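Local coordinates for type III secretion system effector HopBA1 (Pseudomonas syringae pv. aptata, PDB 5T09), which acts as a virulence factor that the Arabidopsis resistance protein RBA1 recognises, enhancing RBA1 self-association and so triggering plant cell death, at residues E55-I61 / S212-T216. Residues are numbered along the deposited sequence; the frame is centred on the assembly and turned at random.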
ATOM      1  N   GLU A  55       5.789  -5.260   1.531  1.00 36.78           N
ATOM      2  CA  GLU A  55       7.041  -5.827   2.020  1.00 39.95           C
ATOM      3  C   GLU A  55       8.135  -5.119   1.233  1.00 39.03           C
ATOM      4  O   GLU A  55       8.339  -5.402   0.048  1.00 42.11           O
ATOM      5  CB  GLU A  55       7.089  -7.337   1.829  1.00 49.40           C
ATOM      6  CG  GLU A  55       5.934  -8.081   2.473  1.00 67.13           C
ATOM      7  CD  GLU A  55       6.102  -9.585   2.398  1.00 71.85           C
ATOM      8  OE1 GLU A  55       7.261 -10.059   2.418  1.00 65.99           O
ATOM      9  OE2 GLU A  55       5.075 -10.293   2.312  1.00 68.97           O
ATOM     10  N   HIS A  56       8.814  -4.178   1.882  1.00 37.30           N
ATOM     11  CA  HIS A  56       9.762  -3.329   1.175  1.00 35.69           C
ATOM     12  C   HIS A  56      10.845  -4.183   0.530  1.00 38.23           C
ATOM     13  O   HIS A  56      11.440  -5.047   1.177  1.00 43.79           O
ATOM     14  CB  HIS A  56      10.391  -2.315   2.135  1.00 42.18           C
ATOM     15  CG  HIS A  56       9.397  -1.483   2.885  1.00 38.64           C
ATOM     16  ND1 HIS A  56       8.211  -1.052   2.331  1.00 38.37           N
ATOM     17  CD2 HIS A  56       9.416  -1.005   4.152  1.00 37.96           C
ATOM     18  CE1 HIS A  56       7.543  -0.340   3.223  1.00 37.66           C
ATOM     19  NE2 HIS A  56       8.253  -0.297   4.336  1.00 39.41           N
ATOM     20  N   GLY A  57      11.088  -3.950  -0.755  1.00 40.04           N
ATOM     21  CA  GLY A  57      12.129  -4.638  -1.485  1.00 42.86           C
ATOM     22  C   GLY A  57      11.647  -5.785  -2.348  1.00 44.90           C
ATOM     23  O   GLY A  57      12.417  -6.275  -3.183  1.00 44.43           O
ATOM     24  N   LYS A  58      10.401  -6.220  -2.183  1.00 38.38           N
ATOM     25  CA  LYS A  58       9.884  -7.375  -2.905  1.00 39.30           C
ATOM     26  C   LYS A  58       9.255  -6.909  -4.213  1.00 39.78           C
ATOM     27  O   LYS A  58       8.284  -6.145  -4.203  1.00 41.33           O
ATOM     28  CB  LYS A  58       8.872  -8.135  -2.048  1.00 40.34           C
ATOM     29  CG  LYS A  58       9.454  -8.707  -0.759  1.00 40.75           C
ATOM     30  CD  LYS A  58      10.578  -9.701  -1.026  1.00 45.54           C
ATOM     31  CE  LYS A  58      11.065 -10.330   0.268  1.00 47.86           C
ATOM     32  NZ  LYS A  58      12.164 -11.301   0.042  1.00 51.06           N
ATOM     33  N   LEU A  59       9.810  -7.380  -5.332  1.00 41.83           N
ATOM     34  CA  LEU A  59       9.405  -6.897  -6.650  1.00 42.03           C
ATOM     35  C   LEU A  59       7.964  -7.270  -6.986  1.00 46.75           C
ATOM     36  O   LEU A  59       7.295  -6.542  -7.728  1.00 42.62           O
ATOM     37  CB  LEU A  59      10.348  -7.463  -7.713  1.00 41.56           C
ATOM     38  CG  LEU A  59      11.828  -7.101  -7.548  1.00 53.21           C
ATOM     39  CD1 LEU A  59      12.708  -8.012  -8.385  1.00 57.61           C
ATOM     40  CD2 LEU A  59      12.064  -5.651  -7.924  1.00 47.53           C
ATOM     41  N   PHE A  60       7.470  -8.394  -6.463  1.00 48.63           N
ATOM     42  CA  PHE A  60       6.160  -8.890  -6.879  1.00 44.67           C
ATOM     43  C   PHE A  60       5.060  -7.864  -6.631  1.00 37.55           C
ATOM     44  O   PHE A  60       4.137  -7.730  -7.443  1.00 43.78           O
ATOM     45  CB  PHE A  60       5.835 -10.194  -6.149  1.00 51.05           C
ATOM     46  CG  PHE A  60       4.434 -10.680  -6.377  1.00 50.92           C
ATOM     47  CD1 PHE A  60       4.132 -11.480  -7.468  1.00 54.07           C
ATOM     48  CD2 PHE A  60       3.415 -10.335  -5.502  1.00 50.10           C
ATOM     49  CE1 PHE A  60       2.847 -11.926  -7.683  1.00 55.92           C
ATOM     50  CE2 PHE A  60       2.126 -10.781  -5.712  1.00 50.66           C
ATOM     51  CZ  PHE A  60       1.841 -11.575  -6.804  1.00 49.50           C
ATOM     52  N   ILE A  61       5.132  -7.140  -5.518  1.00 37.59           N
ATOM     53  CA  ILE A  61       4.028  -6.293  -5.071  1.00 42.20           C
ATOM     54  C   ILE A  61       3.888  -5.085  -5.991  1.00 46.13           C
ATOM     55  O   ILE A  61       2.791  -4.851  -6.519  1.00 44.09           O
ATOM     56  CB  ILE A  61       4.218  -5.893  -3.598  1.00 38.50           C
ATOM     57  CG1 ILE A  61       4.107  -7.146  -2.720  1.00 42.43           C
ATOM     58  CG2 ILE A  61       3.179  -4.863  -3.169  1.00 36.05           C
ATOM     59  CD1 ILE A  61       4.525  -6.961  -1.282  1.00 43.46           C
ATOM     60  N   SER A 212      -2.378  -9.080   2.469  1.00 45.29           N
ATOM     61  CA  SER A 212      -1.017  -9.489   2.772  1.00 43.43           C
ATOM     62  C   SER A 212      -0.522 -10.389   1.651  1.00 47.53           C
ATOM     63  O   SER A 212      -1.284 -10.790   0.768  1.00 52.28           O
ATOM     64  CB  SER A 212      -0.939 -10.224   4.116  1.00 46.76           C
ATOM     65  OG  SER A 212      -1.648 -11.447   4.062  1.00 51.72           O
ATOM     66  N   PHE A 213       0.766 -10.719   1.690  1.00 43.16           N
ATOM     67  CA  PHE A 213       1.387 -11.485   0.617  1.00 46.88           C
ATOM     68  C   PHE A 213       2.138 -12.685   1.169  1.00 49.58           C
ATOM     69  O   PHE A 213       2.889 -12.568   2.142  1.00 55.24           O
ATOM     70  CB  PHE A 213       2.323 -10.601  -0.202  1.00 46.68           C
ATOM     71  CG  PHE A 213       1.601  -9.549  -0.977  1.00 43.62           C
ATOM     72  CD1 PHE A 213       1.079  -9.831  -2.226  1.00 40.89           C
ATOM     73  CD2 PHE A 213       1.417  -8.287  -0.447  1.00 42.29           C
ATOM     74  CE1 PHE A 213       0.398  -8.866  -2.940  1.00 40.93           C
ATOM     75  CE2 PHE A 213       0.739  -7.320  -1.153  1.00 42.04           C
ATOM     76  CZ  PHE A 213       0.227  -7.609  -2.402  1.00 40.98           C
ATOM     77  N   ASP A 214       1.922 -13.832   0.535  1.00 49.96           N
ATOM     78  CA  ASP A 214       2.662 -15.062   0.795  1.00 58.94           C
ATOM     79  C   ASP A 214       3.591 -15.275  -0.396  1.00 55.38           C
ATOM     80  O   ASP A 214       3.158 -15.719  -1.462  1.00 50.48           O
ATOM     81  CB  ASP A 214       1.706 -16.236   0.987  1.00 67.10           C
ATOM     82  CG  ASP A 214       2.413 -17.577   0.988  1.00 77.17           C
ATOM     83  OD1 ASP A 214       3.652 -17.606   1.147  1.00 70.53           O
ATOM     84  OD2 ASP A 214       1.725 -18.606   0.830  1.00 79.30           O
ATOM     85  N   LEU A 215       4.870 -14.949  -0.212  1.00 53.05           N
ATOM     86  CA  LEU A 215       5.863 -15.068  -1.271  1.00 52.89           C
ATOM     87  C   LEU A 215       6.671 -16.357  -1.170  1.00 60.88           C
ATOM     88  O   LEU A 215       7.784 -16.425  -1.699  1.00 66.59           O
ATOM     89  CB  LEU A 215       6.799 -13.858  -1.248  1.00 49.95           C
ATOM     90  CG  LEU A 215       6.116 -12.487  -1.282  1.00 46.47           C
ATOM     91  CD1 LEU A 215       7.147 -11.369  -1.245  1.00 45.70           C
ATOM     92  CD2 LEU A 215       5.222 -12.343  -2.505  1.00 49.33           C
ATOM     93  N   THR A 216       6.132 -17.381  -0.510  1.00 61.62           N
ATOM     94  CA  THR A 216       6.834 -18.653  -0.393  1.00 69.14           C
ATOM     95  C   THR A 216       6.702 -19.515  -1.638  1.00 76.66           C
ATOM     96  O   THR A 216       7.432 -20.505  -1.764  1.00 74.48           O
ATOM     97  CB  THR A 216       6.316 -19.444   0.814  1.00 67.47           C
ATOM     98  OG1 THR A 216       4.952 -19.828   0.596  1.00 67.23           O
ATOM     99  CG2 THR A 216       6.413 -18.617   2.090  1.00 66.16           C
TER
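Ile-61 lies over one face of the Phe-213 ring in a CH-pi contact: its CG1 sits 3.6 Å from the ring centroid and only 10° off the normal. The contact sits at the C-terminal ends of two neighbouring parallel strands of the EreA/ChaN-like alpha-beta fold, where the loop joining strand 49-54 to helix 60-74, together with the start of that helix, packs on the end of strand 209-214. Ile-61 CD1 extends the overlap toward the CD2/CE2 flank of the same ring, 3.5 Å from Phe-213 CD2. At the opposite flank Phe-213 CD1 and CE1 meet Phe-60 CE2, with Phe-213 CE1 lying in the plane of the Phe-60 ring at its edge. The two rings are nevertheless oblique, with planes 72° apart and centroids 6.0 Å apart.

Leu-215, just past the strand, divides its two methyls between partners. Leu-215 CD1 rests against the aliphatic part of Lys-58, 3.6 Å from Lys-58 CG, where the lysine chain bends (chi2 -60°); Leu-215 CD2 lies 4.0 Å from Phe-60 CD2. The extended Glu-55 chain brings OE2 to 3.2 Å from Phe-213 O. Both are acceptors, so this approach is not a hydrogen bond.

Further out, a type II turn from Glu-55 to Lys-58, with Gly-57 at positive phi, reverses the loop, closed by Lys-58 N to Glu-55 O. The C-terminus clasps it: Asn-239 ND2 donates a hydrogen bond to Gly-57 O and its OD1 accepts one from Leu-59 N, while Asp-238 takes Lys-58 NZ in a salt bridge. Ile-52 and Ile-234 on the flanking strands also touch Phe-213. Beyond the strand, Asp-214 OD1 shapes the exit as an Asx turn, accepting Thr-216 N from above the carboxylate plane and Thr-216 OG1 at 2.6 Å on its syn lone pair.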